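Local atomic coordinates of geranyltranstransferase (Campylobacter jejuni, PDB entry 3NPK), a protein that probably catalyses the condensation of geranyl diphosphate with isopentenyl diphosphate to give farnesyl diphosphate, with release of pyrophosphate, in isoprenoid biosynthesis. Residues A[64-68]-A[120-126]; A[78-83]-A[95-99]; A[206-210]-A[256-260]; A[212-217]-A[238-242]. One frame throughout, in Å; residues are numbered along the deposited sequence. Where two conformers were deposited one is given.

Two pairs of contacts lie in the all-helical fold of the polyprenyl synthetases. Contacts 1 and 2 share helix 59-80, their centres 26 Å apart; along the chain, contact 2 falls between the two segments of contact 1, and both touch the second subunit. Contacts 3 and 4 come later, share helix 194-220 and touch each other, centres 14 Å apart, through Leu256 against Ile213 and Leu209 against Phe240. Contacts 2 and 4 hold the opening aspartates of the family's two aspartate-rich motifs; their centres are 25 Å apart, and a pyrophosphate is bound about 9 Å from the side chain of Asp81 and about 7 Å from that of Gln212. Contacts 1 and 3 pack helices farther from it.

Contact 1 of 4, residues A[64-68]-A[120-126]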
loop_
_atom_site.group_PDB
_atom_site.type_symbol
_atom_site.label_atom_id
_atom_site.label_comp_id
_atom_site.label_asym_id
_atom_site.label_seq_id
_atom_site.Cartn_x
_atom_site.Cartn_y
_atom_site.Cartn_z
ATOM N N ASP A 64 9.496 2.489 -14.482
ATOM C CA ASP A 64 8.323 2.656 -13.613
ATOM C C ASP A 64 8.273 1.552 -12.556
ATOM O O ASP A 64 7.778 1.766 -11.454
ATOM C CB ASP A 64 7.013 2.613 -14.403
ATOM C CG ASP A 64 6.733 3.889 -15.167
ATOM O OD1 ASP A 64 7.326 4.946 -14.841
ATOM O OD2 ASP A 64 5.886 3.830 -16.094
ATOM N N VAL A 65 8.770 0.363 -12.891
ATOM C CA VAL A 65 8.737 -0.743 -11.935
ATOM C C VAL A 65 9.806 -0.498 -10.873
ATOM O O VAL A 65 9.567 -0.706 -9.676
ATOM C CB VAL A 65 8.939 -2.117 -12.648
ATOM C CG1 VAL A 65 8.741 -3.261 -11.666
ATOM C CG2 VAL A 65 7.968 -2.248 -13.816
ATOM N N ALA A 66 10.979 -0.034 -11.301
ATOM C CA ALA A 66 12.016 0.388 -10.364
ATOM C C ALA A 66 11.494 1.497 -9.451
ATOM O O ALA A 66 11.794 1.522 -8.245
ATOM C CB ALA A 66 13.260 0.867 -11.122
ATOM N N LEU A 67 10.723 2.424 -10.022
ATOM C CA LEU A 67 10.147 3.517 -9.247
ATOM C C LEU A 67 9.223 2.991 -8.144
ATOM O O LEU A 67 9.297 3.439 -6.991
ATOM C CB LEU A 67 9.381 4.467 -10.162
ATOM C CG LEU A 67 8.985 5.804 -9.530
ATOM C CD1 LEU A 67 10.245 6.546 -9.105
ATOM C CD2 LEU A 67 8.198 6.616 -10.544
ATOM N N ALA A 68 8.373 2.027 -8.488
ATOM C CA ALA A 68 7.480 1.417 -7.504
ATOM C C ALA A 68 8.269 0.816 -6.330
ATOM O O ALA A 68 7.876 0.978 -5.160
ATOM C CB ALA A 68 6.626 0.351 -8.167
ATOM N N VAL A 120 1.618 3.268 -9.761
ATOM C CA VAL A 120 2.690 3.390 -10.747
ATOM C C VAL A 120 2.918 2.061 -11.460
ATOM O O VAL A 120 3.051 2.011 -12.689
ATOM C CB VAL A 120 3.997 3.899 -10.097
ATOM C CG1 VAL A 120 5.191 3.682 -11.035
ATOM C CG2 VAL A 120 3.841 5.361 -9.717
ATOM N N LEU A 121 2.941 0.966 -10.705
ATOM C CA LEU A 121 3.174 -0.334 -11.334
ATOM C C LEU A 121 2.045 -0.649 -12.317
ATOM O O LEU A 121 2.289 -1.132 -13.443
ATOM C CB LEU A 121 3.237 -1.418 -10.262
ATOM C CG LEU A 121 4.450 -2.319 -10.277
ATOM C CD1 LEU A 121 4.357 -3.375 -9.152
ATOM C CD2 LEU A 121 4.607 -2.901 -11.655
ATOM N N SER A 122 0.810 -0.369 -11.917
ATOM C CA SER A 122 -0.334 -0.723 -12.746
ATOM C C SER A 122 -0.388 0.079 -14.049
ATOM O O SER A 122 -1.013 -0.360 -15.018
ATOM C CB SER A 122 -1.639 -0.596 -11.959
ATOM O OG SER A 122 -1.988 0.755 -11.700
ATOM N N HIS A 123 0.253 1.247 -14.046
ATOM C CA HIS A 123 0.327 2.105 -15.230
ATOM C C HIS A 123 1.581 1.930 -16.103
ATOM O O HIS A 123 1.732 2.609 -17.129
ATOM C CB HIS A 123 0.155 3.571 -14.822
ATOM C CG HIS A 123 -1.274 3.975 -14.659
ATOM N ND1 HIS A 123 -1.933 3.963 -13.442
ATOM C CD2 HIS A 123 -2.179 4.410 -15.570
ATOM C CE1 HIS A 123 -3.178 4.384 -13.617
ATOM N NE2 HIS A 123 -3.354 4.646 -14.898
ATOM N N ALA A 124 2.449 0.985 -15.743
ATOM C CA ALA A 124 3.648 0.751 -16.537
ATOM C C ALA A 124 3.283 0.313 -17.957
ATOM O O ALA A 124 2.234 -0.318 -18.191
ATOM C CB ALA A 124 4.531 -0.294 -15.886
ATOM N N HIS A 125 4.151 0.633 -18.905
ATOM C CA HIS A 125 3.923 0.247 -20.288
ATOM C C HIS A 125 4.449 -1.169 -20.544
ATOM O O HIS A 125 5.469 -1.354 -21.232
ATOM C CB HIS A 125 4.553 1.249 -21.255
ATOM C CG HIS A 125 4.096 1.075 -22.668
ATOM N ND1 HIS A 125 3.335 2.015 -23.333
ATOM C CD2 HIS A 125 4.265 0.049 -23.534
ATOM C CE1 HIS A 125 3.076 1.584 -24.555
ATOM N NE2 HIS A 125 3.626 0.391 -24.701
ATOM N N LEU A 126 3.764 -2.143 -19.944
ATOM C CA LEU A 126 4.077 -3.565 -20.041
ATOM C C LEU A 126 2.752 -4.305 -20.146
ATOM O O LEU A 126 1.714 -3.790 -19.729
ATOM C CB LEU A 126 4.807 -4.034 -18.771
ATOM C CG LEU A 126 6.168 -3.401 -18.509
ATOM C CD1 LEU A 126 6.608 -3.683 -17.043
ATOM C CD2 LEU A 126 7.209 -3.949 -19.500
HETATM O O HOH W 1 6.500 1.935 -18.063
HETATM O O HOH W 2 3.503 4.051 -14.474
#
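Val65 and Leu121 lead the apolar part of this contact, where helix 59-80 meets the end of helix 103-122 and the turn beyond it. Val65 CG2 touches Leu121 CD2 at 4.0 Å and also takes Leu126 CD1, whose side chain crosses it nearly at a right angle, at 3.8 Å. One turn on, Ala68 CB lies against Leu121 CG at 4.0 Å. Val120 turns CG1 anti to its own backbone N (chi1 165°), which brings that methyl within 3.2 Å of Asp64 O, a carbonyl already engaged by Ala68 N within the helix.

Water carries the polar part. Asp64 OD2 accepts from one water at 2.8 Å, which in turn accepts from His125 N at 2.8 Å. A second water donates to Val120 O at 2.7 Å and, weakly, to the same OD2. The other carboxylate oxygen, OD1, is bonded to His12.

Leu134 of helix 128-142 touches both Val65 and Leu121, while Ser122 and His123 pack on Lys136 of the second subunit. Chemically, the buried side is held by close-packed methyls, and the more open side by one carboxylate that reaches the helix end and the following turn through water.

Contact 2 of 4, residues A[78-83]-A[95-99]; sequences IHDDLP and PTLHK
Pro83 and His98 meet in a CH-pi contact: Pro83 CD sits over one imidazole face, 3.7 Å from the ring centroid and 12° off the normal. Thr96 OG1 lies above the opposite face, displaced toward the rim, so both faces have a neighbour. A chi1 of 60° puts His98 CG between the backbone N and carbonyl carbon, folding the ring over its own segment and presenting CE1 obliquely to Asp81 O at 3.1 Å.

Among the polar links, a water in the ring plane lies 3.0 Å from His98 ND1 and donates to Ile78 O at 2.8 Å, linking the ring to the backbone of helix 59-80.

Ile78 CD1 meets Leu97 CD1 at 3.7 Å, the apolar pair of the interface. Separately, Asp81 OD2 lies beside the Thr96 CG2 methyl at 3.6 Å. Stronger partners of these two lie outside the segments: Asp81 OD1 forms a salt bridge with Arg91, and Thr96 OG1 is hydrogen-bonded to Ala88 O.

Asp80 and Asp81 open the first aspartate-rich motif, whose aspartates in this family bind the magnesium ions that hold the substrate diphosphate. Next to them, His79 ND1 is bonded to Asp111 OD2 of the second subunit. Chemically, the turn after helix 59-80 meets the imidazole through a CH-pi contact and a water, with methyl packing beside them, while Arg91 pairs with the Asp81 carboxylate.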
loop_
_atom_site.group_PDB
_atom_site.type_symbol
_atom_site.label_atom_id
_atom_site.label_comp_id
_atom_site.label_asym_id
_atom_site.label_seq_id
_atom_site.Cartn_x
_atom_site.Cartn_y
_atom_site.Cartn_z
ATOM N N ILE A 78 10.235 6.055 6.098
ATOM C CA ILE A 78 9.488 7.125 6.745
ATOM C C ILE A 78 8.717 6.572 7.944
ATOM O O ILE A 78 8.762 7.143 9.052
ATOM C CB ILE A 78 8.532 7.818 5.746
ATOM C CG1 ILE A 78 9.330 8.589 4.686
ATOM C CG2 ILE A 78 7.546 8.744 6.475
ATOM C CD1 ILE A 78 8.514 9.012 3.448
ATOM N N HIS A 79 8.031 5.437 7.758
ATOM C CA HIS A 79 7.334 4.841 8.904
ATOM C C HIS A 79 8.290 4.319 9.972
ATOM O O HIS A 79 8.048 4.519 11.168
ATOM C CB HIS A 79 6.320 3.779 8.474
ATOM C CG HIS A 79 5.058 4.361 7.913
ATOM N ND1 HIS A 79 3.934 3.602 7.652
ATOM C CD2 HIS A 79 4.725 5.643 7.603
ATOM C CE1 HIS A 79 2.977 4.386 7.182
ATOM N NE2 HIS A 79 3.433 5.628 7.139
ATOM N N ASP A 80 9.379 3.667 9.559
ATOM C CA ASP A 80 10.321 3.113 10.534
ATOM C C ASP A 80 10.970 4.216 11.378
ATOM O O ASP A 80 11.309 3.989 12.542
ATOM C CB ASP A 80 11.410 2.316 9.839
ATOM C CG ASP A 80 10.890 1.037 9.190
ATOM O OD1 ASP A 80 9.676 0.722 9.297
ATOM O OD2 ASP A 80 11.709 0.356 8.552
ATOM N N ASP A 81 11.099 5.415 10.804
ATOM C CA ASP A 81 11.740 6.534 11.502
ATOM C C ASP A 81 10.816 7.208 12.527
ATOM O O ASP A 81 11.284 8.014 13.340
ATOM C CB ASP A 81 12.239 7.586 10.493
ATOM C CG ASP A 81 13.501 7.150 9.767
ATOM O OD1 ASP A 81 14.160 6.201 10.243
ATOM O OD2 ASP A 81 13.834 7.752 8.717
ATOM N N LEU A 82 9.524 6.866 12.511
ATOM C CA LEU A 82 8.542 7.507 13.400
ATOM C C LEU A 82 8.914 7.344 14.870
ATOM O O LEU A 82 9.559 6.373 15.254
ATOM C CB LEU A 82 7.148 6.928 13.183
ATOM C CG LEU A 82 6.428 7.369 11.908
ATOM C CD1 LEU A 82 5.182 6.505 11.700
ATOM C CD2 LEU A 82 6.057 8.851 11.970
ATOM N N PRO A 83 8.495 8.299 15.708
ATOM C CA PRO A 83 8.792 8.184 17.141
ATOM C C PRO A 83 8.378 6.845 17.751
ATOM O O PRO A 83 9.078 6.366 18.648
ATOM C CB PRO A 83 7.981 9.325 17.754
ATOM C CG PRO A 83 8.013 10.372 16.661
ATOM C CD PRO A 83 7.895 9.595 15.366
ATOM N N PRO A 95 16.404 16.361 7.992
ATOM C CA PRO A 95 15.490 15.960 9.068
ATOM C C PRO A 95 14.414 15.017 8.555
ATOM O O PRO A 95 14.014 15.076 7.399
ATOM C CB PRO A 95 14.862 17.283 9.518
ATOM C CG PRO A 95 15.895 18.316 9.168
ATOM C CD PRO A 95 16.503 17.827 7.866
ATOM N N THR A 96 13.961 14.126 9.418
ATOM C CA THR A 96 12.853 13.250 9.070
ATOM C C THR A 96 11.550 14.033 8.893
ATOM O O THR A 96 11.425 15.173 9.378
ATOM C CB THR A 96 12.689 12.173 10.134
ATOM O OG1 THR A 96 12.820 12.795 11.423
ATOM C CG2 THR A 96 13.773 11.118 9.967
ATOM N N LEU A 97 10.583 13.445 8.187
ATOM C CA LEU A 97 9.336 14.164 7.896
ATOM C C LEU A 97 8.574 14.572 9.142
ATOM O O LEU A 97 7.896 15.597 9.151
ATOM C CB LEU A 97 8.401 13.344 7.004
ATOM C CG LEU A 97 8.807 13.226 5.537
ATOM C CD1 LEU A 97 7.748 12.408 4.801
ATOM C CD2 LEU A 97 9.031 14.585 4.899
ATOM N N HIS A 98 8.645 13.765 10.195
ATOM C CA HIS A 98 7.871 14.125 11.375
ATOM C C HIS A 98 8.524 15.281 12.130
ATOM O O HIS A 98 7.864 15.934 12.928
ATOM C CB HIS A 98 7.625 12.916 12.284
ATOM C CG HIS A 98 8.873 12.284 12.790
ATOM N ND1 HIS A 98 9.566 11.331 12.076
ATOM C CD2 HIS A 98 9.572 12.483 13.931
ATOM C CE1 HIS A 98 10.629 10.957 12.766
ATOM N NE2 HIS A 98 10.657 11.645 13.894
ATOM N N LYS A 99 9.805 15.532 11.870
ATOM C CA LYS A 99 10.479 16.702 12.445
ATOM C C LYS A 99 10.266 17.953 11.592
ATOM O O LYS A 99 10.020 19.036 12.125
ATOM C CB LYS A 99 11.974 16.429 12.596
ATOM C CG LYS A 99 12.312 15.202 13.456
ATOM C CD LYS A 99 11.924 15.403 14.904
ATOM C CE LYS A 99 12.677 16.588 15.494
ATOM N NZ LYS A 99 12.475 16.719 16.966
HETATM O O HOH W 3 9.117 9.906 9.521
#

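Contact 3 of 4, residues A[206-210]-A[256-260]; sequences KLGLI and LLNEC
Antiparallel packing of two long helices, 194-220 and 246-265, sets Ile210 against Leu256 and Lys206 against Glu259. The axes of the two short segments approach to 10.1 Å, with 152° between their directions.

At the Ile210 end the side-chain packing is apolar. Ile210 CG1 lies 3.6 Å from Leu256 CB, the two side chains sliding past each other in opposite directions, while its CD1 runs on to Leu257 CD2 at 4.0 Å. Leu209 reaches Leu256 from another side: its CD2 touches Leu256 CD1 at 3.7 Å, the two leucines nearly at right angles. Leu256 also packs on Ile213, one turn farther along helix 194-220.

Helix 194-220 carries the second aspartate-rich motif of the polyprenyl synthetase helical fold, and helix 246-265 packs along it. Here the contact is structural packing; the side chain of Leu207 stays about 12 Å from the bound pyrophosphate.

The lysine spans both kinds of chemistry. Its chi1 of -166° sends the aliphatic stem away from the backbone N and obliquely across Leu256, Lys206 CG passing 4.1 Å from Leu256 CD2. The chain then bends at chi3, which turns the ammonium toward Glu259. Lys206 NZ donates to Glu259 OE1 at 2.8 Å in a salt bridge, approaching on the anti side of the carboxylate and 26° out of its plane; the two side chains meet at about a right angle. Asp263 adds a long, weak ion pair to the same nitrogen. Cys260 also faces Lys206 and Ile210, but it was deposited in two conformers, so its shortest distances are doubtful.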
loop_
_atom_site.group_PDB
_atom_site.type_symbol
_atom_site.label_atom_id
_atom_site.label_comp_id
_atom_site.label_asym_id
_atom_site.label_seq_id
_atom_site.Cartn_x
_atom_site.Cartn_y
_atom_site.Cartn_z
ATOM N N LYS A 206 20.062 -14.356 -0.195
ATOM C CA LYS A 206 21.402 -14.541 0.361
ATOM C C LYS A 206 22.124 -13.201 0.506
ATOM O O LYS A 206 22.764 -12.937 1.517
ATOM C CB LYS A 206 22.218 -15.511 -0.496
ATOM C CG LYS A 206 23.473 -16.005 0.192
ATOM C CD LYS A 206 24.136 -17.115 -0.594
ATOM C CE LYS A 206 23.332 -18.386 -0.511
ATOM N NZ LYS A 206 24.024 -19.484 -1.232
ATOM N N LEU A 207 22.003 -12.345 -0.499
ATOM C CA LEU A 207 22.639 -11.032 -0.440
ATOM C C LEU A 207 22.095 -10.245 0.741
ATOM O O LEU A 207 22.851 -9.605 1.471
ATOM C CB LEU A 207 22.378 -10.260 -1.731
ATOM C CG LEU A 207 23.105 -10.809 -2.957
ATOM C CD1 LEU A 207 22.785 -9.942 -4.142
ATOM C CD2 LEU A 207 24.601 -10.861 -2.695
ATOM N N GLY A 208 20.774 -10.291 0.921
ATOM C CA GLY A 208 20.154 -9.585 2.025
ATOM C C GLY A 208 20.726 -10.014 3.365
ATOM O O GLY A 208 21.031 -9.177 4.224
ATOM N N LEU A 209 20.862 -11.324 3.552
ATOM C CA LEU A 209 21.423 -11.883 4.783
ATOM C C LEU A 209 22.880 -11.471 4.960
ATOM O O LEU A 209 23.301 -11.077 6.050
ATOM C CB LEU A 209 21.315 -13.402 4.735
ATOM C CG LEU A 209 21.960 -14.229 5.841
ATOM C CD1 LEU A 209 21.345 -13.870 7.174
ATOM C CD2 LEU A 209 21.757 -15.699 5.515
ATOM N N ILE A 210 23.658 -11.579 3.886
ATOM C CA ILE A 210 25.060 -11.182 3.926
ATOM C C ILE A 210 25.186 -9.736 4.388
ATOM O O ILE A 210 26.028 -9.410 5.227
ATOM C CB ILE A 210 25.720 -11.329 2.541
ATOM C CG1 ILE A 210 25.949 -12.807 2.219
ATOM C CG2 ILE A 210 27.057 -10.573 2.498
ATOM C CD1 ILE A 210 26.285 -13.058 0.769
ATOM N N LEU A 256 29.022 -17.454 2.960
ATOM C CA LEU A 256 27.881 -17.009 2.171
ATOM C C LEU A 256 28.314 -16.259 0.919
ATOM O O LEU A 256 27.753 -16.478 -0.147
ATOM C CB LEU A 256 26.946 -16.143 3.013
ATOM C CG LEU A 256 26.152 -16.935 4.049
ATOM C CD1 LEU A 256 25.423 -15.998 4.994
ATOM C CD2 LEU A 256 25.181 -17.911 3.382
ATOM N N LEU A 257 29.311 -15.386 1.052
ATOM C CA LEU A 257 29.878 -14.686 -0.104
ATOM C C LEU A 257 30.472 -15.644 -1.139
ATOM O O LEU A 257 30.302 -15.441 -2.341
ATOM C CB LEU A 257 30.926 -13.653 0.331
ATOM C CG LEU A 257 30.348 -12.299 0.759
ATOM C CD1 LEU A 257 31.399 -11.433 1.468
ATOM C CD2 LEU A 257 29.740 -11.563 -0.447
ATOM N N ASN A 258 31.168 -16.684 -0.684
ATOM C CA ASN A 258 31.697 -17.679 -1.619
ATOM C C ASN A 258 30.577 -18.413 -2.354
ATOM O O ASN A 258 30.687 -18.697 -3.547
ATOM C CB ASN A 258 32.624 -18.682 -0.921
ATOM C CG ASN A 258 33.202 -19.704 -1.890
ATOM O OD1 ASN A 258 32.763 -20.854 -1.928
ATOM N ND2 ASN A 258 34.171 -19.278 -2.698
ATOM N N GLU A 259 29.497 -18.719 -1.644
ATOM C CA GLU A 259 28.341 -19.317 -2.290
ATOM C C GLU A 259 27.761 -18.355 -3.323
ATOM O O GLU A 259 27.418 -18.751 -4.437
ATOM C CB GLU A 259 27.287 -19.692 -1.256
ATOM C CG GLU A 259 27.718 -20.850 -0.371
ATOM C CD GLU A 259 26.729 -21.155 0.729
ATOM O OE1 GLU A 259 25.662 -20.504 0.779
ATOM O OE2 GLU A 259 27.024 -22.054 1.544
ATOM N N CYS A 260 27.657 -17.084 -2.956
ATOM C CA CYS A 260 27.146 -16.097 -3.898
ATOM C C CYS A 260 28.033 -15.999 -5.137
ATOM O O CYS A 260 27.522 -15.836 -6.243
ATOM C CB CYS A 260 26.956 -14.723 -3.239
ATOM S SG CYS A 260 25.491 -14.605 -2.172
#

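Contact 4 of 4, residues A[212-217]-A[238-242]; sequences QINDDI and NSFVN
Asp216 points its carboxylate at the start of helix 240-244: OD2 accepts from Phe240 N at 2.7 Å in a nearly straight bond, met on the anti side and somewhat out of the carboxylate plane. The same oxygen comes obliquely to the Phe240 ring, 3.2 Å from CD2, with ring and carboxylate planes 40° apart. Ile213 approaches differently. It lies over the ring face, CG1 3.9 Å from the centroid and 12° off the normal, a CH-pi contact that covers the middle of the ring.

Val241 packs next along the helix. It turns CG2 beside its backbone N (chi1 176°), where this methyl reaches Asp216 O at 3.4 Å and Ile217 CG1 at 4.1 Å. Ser239 is the N-cap, its OG accepting from Asn242 N at 3.1 Å and weakly from Val241 N, so Asp216 and Ser239 together take up three N-H groups of the first turn.

Asp215 and Asp216 begin the DDxxD motif, the second aspartate-rich sequence of this family. Around the contact, Phe240 packs on Leu164 and Glu168, so the start of helix 240-244 lies against helices 164-189 and 194-220, while Ile213 and Ile217 also touch helix 246-265.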
loop_
_atom_site.group_PDB
_atom_site.type_symbol
_atom_site.label_atom_id
_atom_site.label_comp_id
_atom_site.label_asym_id
_atom_site.label_seq_id
_atom_site.Cartn_x
_atom_site.Cartn_y
_atom_site.Cartn_z
ATOM N N GLN A 212 23.249 -7.936 6.265
ATOM C CA GLN A 212 22.937 -7.761 7.680
ATOM C C GLN A 212 24.016 -8.333 8.595
ATOM O O GLN A 212 24.347 -7.737 9.630
ATOM C CB GLN A 212 21.568 -8.364 8.001
ATOM C CG GLN A 212 20.422 -7.596 7.374
ATOM C CD GLN A 212 20.453 -6.131 7.747
ATOM O OE1 GLN A 212 20.622 -5.785 8.915
ATOM N NE2 GLN A 212 20.291 -5.259 6.756
ATOM N N ILE A 213 24.567 -9.486 8.231
ATOM C CA ILE A 213 25.668 -10.052 9.006
ATOM C C ILE A 213 26.842 -9.099 8.961
ATOM O O ILE A 213 27.467 -8.828 9.986
ATOM C CB ILE A 213 26.124 -11.421 8.469
ATOM C CG1 ILE A 213 24.976 -12.425 8.522
ATOM C CG2 ILE A 213 27.332 -11.928 9.273
ATOM C CD1 ILE A 213 25.296 -13.742 7.832
ATOM N N ASN A 214 27.127 -8.573 7.773
ATOM C CA ASN A 214 28.202 -7.598 7.591
ATOM C C ASN A 214 28.023 -6.382 8.495
ATOM O O ASN A 214 28.988 -5.892 9.080
ATOM C CB ASN A 214 28.290 -7.156 6.122
ATOM C CG ASN A 214 29.391 -6.133 5.884
ATOM O OD1 ASN A 214 30.574 -6.423 6.072
ATOM N ND2 ASN A 214 29.006 -4.930 5.466
ATOM N N ASP A 215 26.790 -5.889 8.597
ATOM C CA ASP A 215 26.503 -4.764 9.487
ATOM C C ASP A 215 26.793 -5.089 10.949
ATOM O O ASP A 215 27.383 -4.276 11.667
ATOM C CB ASP A 215 25.058 -4.295 9.329
ATOM C CG ASP A 215 24.823 -3.584 8.015
ATOM O OD1 ASP A 215 25.811 -3.266 7.318
ATOM O OD2 ASP A 215 23.647 -3.342 7.673
ATOM N N ASP A 216 26.388 -6.274 11.397
ATOM C CA ASP A 216 26.643 -6.674 12.780
ATOM C C ASP A 216 28.145 -6.779 13.047
ATOM O O ASP A 216 28.614 -6.476 14.144
ATOM C CB ASP A 216 25.956 -7.998 13.112
ATOM C CG ASP A 216 24.450 -7.857 13.274
ATOM O OD1 ASP A 216 23.932 -6.722 13.151
ATOM O OD2 ASP A 216 23.787 -8.887 13.531
ATOM N N ILE A 217 28.901 -7.203 12.042
ATOM C CA ILE A 217 30.346 -7.319 12.202
ATOM C C ILE A 217 30.953 -5.926 12.290
ATOM O O ILE A 217 31.790 -5.650 13.156
ATOM C CB ILE A 217 30.987 -8.099 11.040
ATOM C CG1 ILE A 217 30.624 -9.576 11.136
ATOM C CG2 ILE A 217 32.514 -7.944 11.057
ATOM C CD1 ILE A 217 30.771 -10.324 9.825
ATOM N N ASN A 238 20.177 -7.995 19.899
ATOM C CA ASN A 238 20.336 -9.221 19.118
ATOM C C ASN A 238 21.237 -9.013 17.915
ATOM O O ASN A 238 20.930 -8.216 17.034
ATOM C CB ASN A 238 18.980 -9.726 18.625
ATOM C CG ASN A 238 18.036 -10.073 19.764
ATOM O OD1 ASN A 238 18.280 -11.017 20.520
ATOM N ND2 ASN A 238 16.957 -9.310 19.888
ATOM N N SER A 239 22.345 -9.735 17.857
ATOM C CA SER A 239 23.206 -9.622 16.685
ATOM C C SER A 239 23.852 -10.954 16.343
ATOM O O SER A 239 23.983 -11.836 17.196
ATOM C CB SER A 239 24.265 -8.527 16.881
ATOM O OG SER A 239 25.518 -9.066 17.269
ATOM N N PHE A 240 24.249 -11.096 15.083
ATOM C CA PHE A 240 24.873 -12.331 14.629
ATOM C C PHE A 240 26.216 -12.537 15.333
ATOM O O PHE A 240 26.659 -13.674 15.541
ATOM C CB PHE A 240 25.071 -12.298 13.110
ATOM C CG PHE A 240 23.800 -12.503 12.318
ATOM C CD1 PHE A 240 23.269 -13.771 12.151
ATOM C CD2 PHE A 240 23.147 -11.424 11.734
ATOM C CE1 PHE A 240 22.109 -13.963 11.412
ATOM C CE2 PHE A 240 21.992 -11.607 10.990
ATOM C CZ PHE A 240 21.473 -12.877 10.826
ATOM N N VAL A 241 26.870 -11.434 15.681
ATOM C CA VAL A 241 28.153 -11.498 16.373
ATOM C C VAL A 241 27.981 -11.989 17.813
ATOM O O VAL A 241 28.763 -12.807 18.299
ATOM C CB VAL A 241 28.871 -10.134 16.364
ATOM C CG1 VAL A 241 30.158 -10.207 17.175
ATOM C CG2 VAL A 241 29.162 -9.698 14.929
ATOM N N ASN A 242 26.947 -11.499 18.485
ATOM C CA ASN A 242 26.659 -11.936 19.849
ATOM C C ASN A 242 26.337 -13.422 19.922
ATOM O O ASN A 242 26.776 -14.119 20.838
ATOM C CB ASN A 242 25.507 -11.129 20.442
ATOM C CG ASN A 242 25.905 -9.708 20.771
ATOM O OD1 ASN A 242 27.051 -9.445 21.149
ATOM N ND2 ASN A 242 24.961 -8.777 20.638
#